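Local coordinates for protein rhamnonate dehydratase (Gibberella zeae PH-1, PDB 3FXG) that probably dehydrates L-rhamnonate to its 2-keto-3-deoxy acid as a magnesium-dependent member of the enolase superfamily, at residues Trp246-Leu251 / Ile294-Val299; Glu275-Tyr278 / Gly282-Lys285. All blocks are in the same frame, centred on the assembly; numbering follows the deposited sequence.

Contact 1: residues Trp246-Leu251 / Ile294-Val299. With MG (magnesium ion), chain I.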
ATOM      1  N   TRP A 246      -8.808 -23.501 -16.477  1.00 11.40           N
ATOM      2  CA  TRP A 246      -8.804 -22.051 -16.347  1.00 11.67           C
ATOM      3  C   TRP A 246     -10.106 -21.442 -16.840  1.00 11.84           C
ATOM      4  O   TRP A 246     -10.820 -22.037 -17.653  1.00 10.54           O
ATOM      5  CB  TRP A 246      -7.598 -21.412 -17.064  1.00 10.01           C
ATOM      6  CG  TRP A 246      -7.705 -21.232 -18.564  1.00 12.50           C
ATOM      7  CD1 TRP A 246      -8.611 -20.461 -19.244  1.00 11.61           C
ATOM      8  CD2 TRP A 246      -6.817 -21.769 -19.555  1.00 11.94           C
ATOM      9  NE1 TRP A 246      -8.336 -20.484 -20.593  1.00 14.01           N
ATOM     10  CE2 TRP A 246      -7.242 -21.278 -20.810  1.00 12.30           C
ATOM     11  CE3 TRP A 246      -5.701 -22.616 -19.502  1.00 13.24           C
ATOM     12  CZ2 TRP A 246      -6.587 -21.609 -22.006  1.00 13.15           C
ATOM     13  CZ3 TRP A 246      -5.049 -22.945 -20.692  1.00 13.14           C
ATOM     14  CH2 TRP A 246      -5.497 -22.439 -21.926  1.00 13.70           C
ATOM     15  N   TRP A 247     -10.410 -20.257 -16.319  1.00  9.79           N
ATOM     16  CA  TRP A 247     -11.614 -19.522 -16.677  1.00 10.77           C
ATOM     17  C   TRP A 247     -11.178 -18.328 -17.512  1.00 12.29           C
ATOM     18  O   TRP A 247     -10.387 -17.495 -17.054  1.00 12.69           O
ATOM     19  CB  TRP A 247     -12.337 -19.071 -15.409  1.00 11.50           C
ATOM     20  CG  TRP A 247     -12.839 -20.227 -14.595  1.00 12.04           C
ATOM     21  CD1 TRP A 247     -12.122 -20.992 -13.721  1.00 12.12           C
ATOM     22  CD2 TRP A 247     -14.163 -20.771 -14.613  1.00 13.31           C
ATOM     23  NE1 TRP A 247     -12.919 -21.979 -13.191  1.00 15.01           N
ATOM     24  CE2 TRP A 247     -14.178 -21.865 -13.722  1.00 14.21           C
ATOM     25  CE3 TRP A 247     -15.341 -20.436 -15.296  1.00 16.44           C
ATOM     26  CZ2 TRP A 247     -15.326 -22.632 -13.495  1.00 17.67           C
ATOM     27  CZ3 TRP A 247     -16.487 -21.201 -15.068  1.00 17.09           C
ATOM     28  CH2 TRP A 247     -16.467 -22.284 -14.175  1.00 15.96           C
ATOM     29  N   GLU A 248     -11.707 -18.251 -18.730  1.00 12.14           N
ATOM     30  CA  GLU A 248     -11.332 -17.209 -19.682  1.00 12.89           C
ATOM     31  C   GLU A 248     -12.286 -16.033 -19.874  1.00 12.80           C
ATOM     32  O   GLU A 248     -13.498 -16.203 -20.013  1.00 12.09           O
ATOM     33  CB  GLU A 248     -11.060 -17.869 -21.037  1.00 12.71           C
ATOM     34  CG  GLU A 248     -10.480 -16.945 -22.090  1.00 15.86           C
ATOM     35  CD  GLU A 248      -9.928 -17.713 -23.276  1.00 15.64           C
ATOM     36  OE1 GLU A 248      -9.280 -18.758 -23.053  1.00 14.72           O
ATOM     37  OE2 GLU A 248     -10.132 -17.271 -24.425  1.00 16.80           O
ATOM     38  N   GLU A 249     -11.701 -14.837 -19.907  1.00 13.31           N
ATOM     39  CA  GLU A 249     -12.422 -13.580 -20.098  1.00 12.56           C
ATOM     40  C   GLU A 249     -13.737 -13.498 -19.328  1.00 11.78           C
ATOM     41  O   GLU A 249     -14.787 -13.205 -19.902  1.00 13.39           O
ATOM     42  CB  GLU A 249     -12.674 -13.338 -21.594  1.00 14.01           C
ATOM     43  CG  GLU A 249     -12.653 -11.854 -21.967  1.00 17.07           C
ATOM     44  CD  GLU A 249     -12.804 -11.589 -23.461  1.00 20.90           C
ATOM     45  OE1 GLU A 249     -12.566 -10.433 -23.873  1.00 20.14           O
ATOM     46  OE2 GLU A 249     -13.167 -12.519 -24.218  1.00 21.36           O
ATOM     47  N   CYS A 250     -13.673 -13.751 -18.024  1.00 11.62           N
ATOM     48  CA  CYS A 250     -14.855 -13.696 -17.171  1.00 11.34           C
ATOM     49  C   CYS A 250     -15.441 -12.296 -17.087  1.00 12.23           C
ATOM     50  O   CYS A 250     -16.658 -12.128 -17.045  1.00 11.37           O
ATOM     51  CB  CYS A 250     -14.516 -14.154 -15.755  1.00 11.90           C
ATOM     52  SG  CYS A 250     -14.004 -15.868 -15.630  1.00 15.22           S
ATOM     53  N   LEU A 251     -14.570 -11.292 -17.067  1.00 11.57           N
ATOM     54  CA  LEU A 251     -15.012  -9.908 -16.952  1.00 11.22           C
ATOM     55  C   LEU A 251     -14.927  -9.095 -18.234  1.00 12.32           C
ATOM     56  O   LEU A 251     -14.277  -9.486 -19.206  1.00 12.98           O
ATOM     57  CB  LEU A 251     -14.186  -9.191 -15.880  1.00 11.77           C
ATOM     58  CG  LEU A 251     -14.083  -9.865 -14.507  1.00 11.64           C
ATOM     59  CD1 LEU A 251     -13.188  -9.023 -13.594  1.00 10.39           C
ATOM     60  CD2 LEU A 251     -15.467 -10.024 -13.904  1.00  8.28           C
ATOM     61  N   ILE A 294      -2.572 -16.198 -17.771  1.00 10.96           N
ATOM     62  CA  ILE A 294      -2.276 -16.175 -19.199  1.00 12.14           C
ATOM     63  C   ILE A 294      -2.926 -14.958 -19.848  1.00 11.61           C
ATOM     64  O   ILE A 294      -4.076 -14.638 -19.552  1.00 12.23           O
ATOM     65  CB  ILE A 294      -2.842 -17.424 -19.923  1.00 12.20           C
ATOM     66  CG1 ILE A 294      -2.292 -18.704 -19.301  1.00 14.90           C
ATOM     67  CG2 ILE A 294      -2.482 -17.376 -21.409  1.00 13.58           C
ATOM     68  CD1 ILE A 294      -2.852 -19.966 -19.939  1.00 15.44           C
ATOM     69  N   ILE A 295      -2.194 -14.266 -20.716  1.00 12.30           N
ATOM     70  CA  ILE A 295      -2.786 -13.139 -21.424  1.00 12.91           C
ATOM     71  C   ILE A 295      -2.979 -13.636 -22.850  1.00 13.61           C
ATOM     72  O   ILE A 295      -2.137 -14.368 -23.381  1.00 14.52           O
ATOM     73  CB  ILE A 295      -1.910 -11.863 -21.356  1.00 14.06           C
ATOM     74  CG1 ILE A 295      -0.536 -12.099 -21.975  1.00 14.54           C
ATOM     75  CG2 ILE A 295      -1.785 -11.424 -19.898  1.00 13.84           C
ATOM     76  CD1 ILE A 295       0.297 -10.823 -22.065  1.00 14.93           C
ATOM     77  N   GLN A 296      -4.089 -13.244 -23.470  1.00 13.20           N
ATOM     78  CA  GLN A 296      -4.433 -13.753 -24.792  1.00 13.91           C
ATOM     79  C   GLN A 296      -4.803 -12.735 -25.864  1.00 13.61           C
ATOM     80  O   GLN A 296      -5.963 -12.641 -26.268  1.00 14.92           O
ATOM     81  CB  GLN A 296      -5.586 -14.743 -24.620  1.00 13.38           C
ATOM     82  CG  GLN A 296      -5.325 -15.776 -23.524  1.00 13.92           C
ATOM     83  CD  GLN A 296      -6.586 -16.492 -23.069  1.00 17.12           C
ATOM     84  OE1 GLN A 296      -7.526 -15.867 -22.568  1.00 15.68           O
ATOM     85  NE2 GLN A 296      -6.610 -17.812 -23.233  1.00 16.22           N
ATOM     86  N   PRO A 297      -3.822 -11.972 -26.358  1.00 13.87           N
ATOM     87  CA  PRO A 297      -4.142 -10.987 -27.391  1.00 13.26           C
ATOM     88  C   PRO A 297      -4.424 -11.661 -28.726  1.00 13.99           C
ATOM     89  O   PRO A 297      -3.986 -12.789 -28.961  1.00 12.59           O
ATOM     90  CB  PRO A 297      -2.877 -10.138 -27.452  1.00 13.68           C
ATOM     91  CG  PRO A 297      -1.807 -11.139 -27.178  1.00 15.25           C
ATOM     92  CD  PRO A 297      -2.389 -11.936 -26.021  1.00 15.53           C
ATOM     93  N   ASP A 298      -5.170 -10.975 -29.585  1.00 13.87           N
ATOM     94  CA  ASP A 298      -5.450 -11.479 -30.924  1.00 15.09           C
ATOM     95  C   ASP A 298      -4.494 -10.661 -31.787  1.00 15.10           C
ATOM     96  O   ASP A 298      -4.539  -9.432 -31.767  1.00 14.13           O
ATOM     97  CB  ASP A 298      -6.903 -11.206 -31.330  1.00 16.56           C
ATOM     98  CG  ASP A 298      -7.244 -11.790 -32.689  1.00 18.62           C
ATOM     99  OD1 ASP A 298      -6.608 -11.388 -33.686  1.00 18.03           O
ATOM    100  OD2 ASP A 298      -8.141 -12.656 -32.765  1.00 23.35           O
ATOM    101  N   VAL A 299      -3.618 -11.338 -32.521  1.00 14.68           N
ATOM    102  CA  VAL A 299      -2.625 -10.658 -33.342  1.00 15.58           C
ATOM    103  C   VAL A 299      -3.213  -9.742 -34.407  1.00 14.95           C
ATOM    104  O   VAL A 299      -2.570  -8.780 -34.825  1.00 14.08           O
ATOM    105  CB  VAL A 299      -1.673 -11.667 -34.018  1.00 17.41           C
ATOM    106  CG1 VAL A 299      -2.417 -12.466 -35.059  1.00 21.28           C
ATOM    107  CG2 VAL A 299      -0.493 -10.933 -34.636  1.00 17.72           C
TER
HETATM  108 MG    MG I 501     -11.762 -16.429 -25.695  1.00 20.55          MG
HETATM  109  O   HOH W   1     -13.467 -15.075 -24.997  1.00 22.76           O
HETATM  110  O   HOH W   2     -11.175 -17.941 -27.574  1.00 18.76           O
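One carboxylate oxygen, E248 OE1, takes two N-H groups that reach it from quite different directions, the indole of W246 and the amide of Q296, while its twin OE2 holds the magnesium ion at 2.2 Å. Q296 NE2 donates to E248 OE1 over 2.8 Å with an N-H...O angle of 152°, coming from above the carboxylate plane; amide and carboxylate planes are turned 71° apart. W246 NE1 binds the same OE1 at 3.1 Å on its anti lone pair, and the oxygen lies close to the indole plane. With CG between the backbone N and the carbonyl carbon (chi1 80°), the indole is placed where its NE1 meets the glutamate two residues on. The other end of the amide, Q296 OE1, lies close to the E248 carboxylate carbon but accepts from T272 OG1 on the intervening strand 270-273, which helps set which way round the amide sits. Beside these bonds, I294 CD1 packs over one face of the W246 six-membered ring, 4.0 Å from its centroid and displaced toward the rim, a CH-pi contact between side chains of two barrel strands that are not direct neighbours. The metal-binding carboxylate of E248 lies at the C-terminal end of strand 246-248 of the enolase-type TIM barrel, where D222 and E275 supply the other protein oxygens to the metal. K185 NZ adds a salt bridge to E248 OE1. With two N-H donors and the K185 ammonium gathered at OE1, the second shell leaves OE2 directed at magnesium and probably helps hold the carboxylate in its anionic, metal-binding form.

Contact 2: residues Glu275-Tyr278 / Gly282-Lys285; sequences EHEY and GFRK. With MG (magnesium ion), chain I.
E277 lays its CB over one face of the F283 ring, 4.1 Å from the centroid, at a beta-to-alpha turn of the enolase-type TIM barrel, where the loop after strand 270-273 leads into helix 279-287. From CB, which comes within 3.7 Å of F283 CZ, the chain continues to E277 CG, lying above the ring and also 3.7 Å from G282 C. There it bends (chi2 45°) and turns its carboxylate toward G282 of the helix. E277 CD passes 3.8 Å from G282 CA. Of the two oxygens, OE1 folds back to the backbone of the next residue and accepts from Y278 N on its anti lone pair, at 2.7 Å and 156°; K126 NZ forms a salt bridge with the same oxygen. OE2 takes a hydrogen from a water that also donates to G282 O, so the loop carboxylate and the helix backbone share one solvent molecule. G282, without a side chain, lets the chain come close: its CA lies 3.2 Å from Y278 O, a CA-H...O contact. The F283 ring also touches P297 and V311 of helix 305-316. R284, also on this helix 279-287, forms salt bridges with D255 and D257 of a second subunit, tying this turn to the assembly. At the loop's other end, E275 OE2 binds the magnesium ion at 2.2 Å.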
ATOM      1  N   GLU A 275      -8.105 -11.037 -25.231  1.00 12.42           N
ATOM      2  CA  GLU A 275      -8.398 -10.981 -26.658  1.00 13.33           C
ATOM      3  C   GLU A 275      -9.034  -9.661 -27.077  1.00 12.78           C
ATOM      4  O   GLU A 275      -8.970  -9.284 -28.245  1.00 12.45           O
ATOM      5  CB  GLU A 275      -9.256 -12.172 -27.097  1.00 15.37           C
ATOM      6  CG  GLU A 275     -10.661 -12.237 -26.542  1.00 20.26           C
ATOM      7  CD  GLU A 275     -11.309 -13.584 -26.831  1.00 24.67           C
ATOM      8  OE1 GLU A 275     -12.401 -13.615 -27.443  1.00 24.29           O
ATOM      9  OE2 GLU A 275     -10.712 -14.615 -26.444  1.00 25.51           O
ATOM     10  N   HIS A 276      -9.624  -8.943 -26.126  1.00 11.43           N
ATOM     11  CA  HIS A 276     -10.219  -7.655 -26.450  1.00 13.01           C
ATOM     12  C   HIS A 276      -9.481  -6.479 -25.813  1.00 11.44           C
ATOM     13  O   HIS A 276     -10.082  -5.461 -25.476  1.00 12.30           O
ATOM     14  CB  HIS A 276     -11.699  -7.643 -26.077  1.00 12.31           C
ATOM     15  CG  HIS A 276     -12.509  -8.639 -26.846  1.00 15.05           C
ATOM     16  ND1 HIS A 276     -12.877  -9.860 -26.325  1.00 15.54           N
ATOM     17  CD2 HIS A 276     -12.969  -8.618 -28.120  1.00 15.44           C
ATOM     18  CE1 HIS A 276     -13.530 -10.550 -27.246  1.00 17.28           C
ATOM     19  NE2 HIS A 276     -13.598  -9.819 -28.343  1.00 17.49           N
ATOM     20  N   GLU A 277      -8.169  -6.635 -25.653  1.00 11.87           N
ATOM     21  CA  GLU A 277      -7.313  -5.583 -25.106  1.00 10.20           C
ATOM     22  C   GLU A 277      -6.353  -5.196 -26.241  1.00 11.23           C
ATOM     23  O   GLU A 277      -6.088  -6.006 -27.129  1.00 10.92           O
ATOM     24  CB  GLU A 277      -6.547  -6.094 -23.883  1.00 11.18           C
ATOM     25  CG  GLU A 277      -5.764  -5.020 -23.142  1.00 11.98           C
ATOM     26  CD  GLU A 277      -6.573  -3.748 -22.928  1.00 14.17           C
ATOM     27  OE1 GLU A 277      -6.681  -2.939 -23.877  1.00 12.79           O
ATOM     28  OE2 GLU A 277      -7.109  -3.564 -21.815  1.00 14.53           O
ATOM     29  N   TYR A 278      -5.831  -3.971 -26.211  1.00 11.47           N
ATOM     30  CA  TYR A 278      -4.962  -3.486 -27.289  1.00 11.86           C
ATOM     31  C   TYR A 278      -3.738  -2.693 -26.835  1.00 11.91           C
ATOM     32  O   TYR A 278      -3.763  -2.046 -25.790  1.00 11.84           O
ATOM     33  CB  TYR A 278      -5.778  -2.591 -28.229  1.00 12.69           C
ATOM     34  CG  TYR A 278      -7.165  -3.112 -28.539  1.00 15.15           C
ATOM     35  CD1 TYR A 278      -7.443  -3.741 -29.752  1.00 14.12           C
ATOM     36  CD2 TYR A 278      -8.195  -2.999 -27.604  1.00 14.70           C
ATOM     37  CE1 TYR A 278      -8.717  -4.245 -30.025  1.00 15.68           C
ATOM     38  CE2 TYR A 278      -9.467  -3.501 -27.866  1.00 17.83           C
ATOM     39  CZ  TYR A 278      -9.720  -4.123 -29.076  1.00 17.48           C
ATOM     40  OH  TYR A 278     -10.978  -4.619 -29.326  1.00 20.27           O
ATOM     41  N   GLY A 282      -2.053  -1.245 -23.119  1.00 11.56           N
ATOM     42  CA  GLY A 282      -3.225  -1.938 -22.630  1.00 11.31           C
ATOM     43  C   GLY A 282      -2.827  -3.206 -21.902  1.00 12.29           C
ATOM     44  O   GLY A 282      -3.348  -3.511 -20.831  1.00 11.89           O
ATOM     45  N   PHE A 283      -1.881  -3.943 -22.473  1.00 10.53           N
ATOM     46  CA  PHE A 283      -1.443  -5.194 -21.872  1.00 11.27           C
ATOM     47  C   PHE A 283      -0.569  -5.070 -20.631  1.00 11.65           C
ATOM     48  O   PHE A 283      -0.536  -5.987 -19.807  1.00 10.73           O
ATOM     49  CB  PHE A 283      -0.762  -6.059 -22.937  1.00 10.58           C
ATOM     50  CG  PHE A 283      -1.742  -6.742 -23.842  1.00 10.66           C
ATOM     51  CD1 PHE A 283      -2.408  -7.892 -23.419  1.00 11.25           C
ATOM     52  CD2 PHE A 283      -2.085  -6.180 -25.064  1.00  9.99           C
ATOM     53  CE1 PHE A 283      -3.410  -8.467 -24.196  1.00 12.91           C
ATOM     54  CE2 PHE A 283      -3.088  -6.744 -25.851  1.00 12.38           C
ATOM     55  CZ  PHE A 283      -3.752  -7.890 -25.412  1.00 11.90           C
ATOM     56  N   ARG A 284       0.120  -3.945 -20.470  1.00 11.09           N
ATOM     57  CA  ARG A 284       0.965  -3.778 -19.290  1.00 11.40           C
ATOM     58  C   ARG A 284       0.110  -3.921 -18.028  1.00 11.49           C
ATOM     59  O   ARG A 284       0.576  -4.423 -17.000  1.00 10.79           O
ATOM     60  CB  ARG A 284       1.665  -2.412 -19.303  1.00 10.98           C
ATOM     61  CG  ARG A 284       0.857  -1.262 -18.726  1.00 11.56           C
ATOM     62  CD  ARG A 284       1.591   0.071 -18.915  1.00 12.43           C
ATOM     63  NE  ARG A 284       0.891   1.181 -18.264  1.00 13.90           N
ATOM     64  CZ  ARG A 284       1.241   2.459 -18.380  1.00 13.67           C
ATOM     65  NH1 ARG A 284       2.285   2.798 -19.125  1.00 12.38           N
ATOM     66  NH2 ARG A 284       0.549   3.400 -17.749  1.00 11.81           N
ATOM     67  N   LYS A 285      -1.146  -3.493 -18.120  1.00 11.64           N
ATOM     68  CA  LYS A 285      -2.079  -3.571 -17.000  1.00 13.47           C
ATOM     69  C   LYS A 285      -2.480  -5.001 -16.645  1.00 13.25           C
ATOM     70  O   LYS A 285      -2.746  -5.305 -15.482  1.00 12.06           O
ATOM     71  CB  LYS A 285      -3.339  -2.755 -17.304  1.00 17.03           C
ATOM     72  CG  LYS A 285      -3.170  -1.268 -17.065  1.00 23.92           C
ATOM     73  CD  LYS A 285      -2.837  -1.021 -15.601  1.00 27.77           C
ATOM     74  CE  LYS A 285      -2.824   0.451 -15.269  1.00 31.10           C
ATOM     75  NZ  LYS A 285      -2.468   0.671 -13.843  1.00 33.35           N
TER
HETATM   76 MG    MG I 501     -11.762 -16.429 -25.695  1.00 20.55          MG
HETATM   77  O   HOH W   3      -5.581  -2.508 -19.885  1.00 14.70           O
HETATM   78  O   HOH W   2     -11.175 -17.941 -27.574  1.00 18.76           O
HETATM   79  O   HOH W   1     -13.467 -15.075 -24.997  1.00 22.76           O

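Overall arrangement
Contact 2 is nested within the chain segment that contact 1 closes, and their centres lie about 10 Å apart in one barrel domain. Magnesium joins them: E248 from 246-251 and E275 from 275-278 each give it one oxygen, D222 a third, and two waters belong to both contacts. The two ligand oxygens, E248 OE2 and E275 OE2, are 3.4 Å apart, a closeness of like charges that the cation probably offsets. Beside the metal, E249 OE1 and H276 ND1 probably share a hydrogen bond, though 2.5 Å is unusually short. Away from the metal, F283 packs on P297, so the helix of contact 2 also rests against the 294-299 segment.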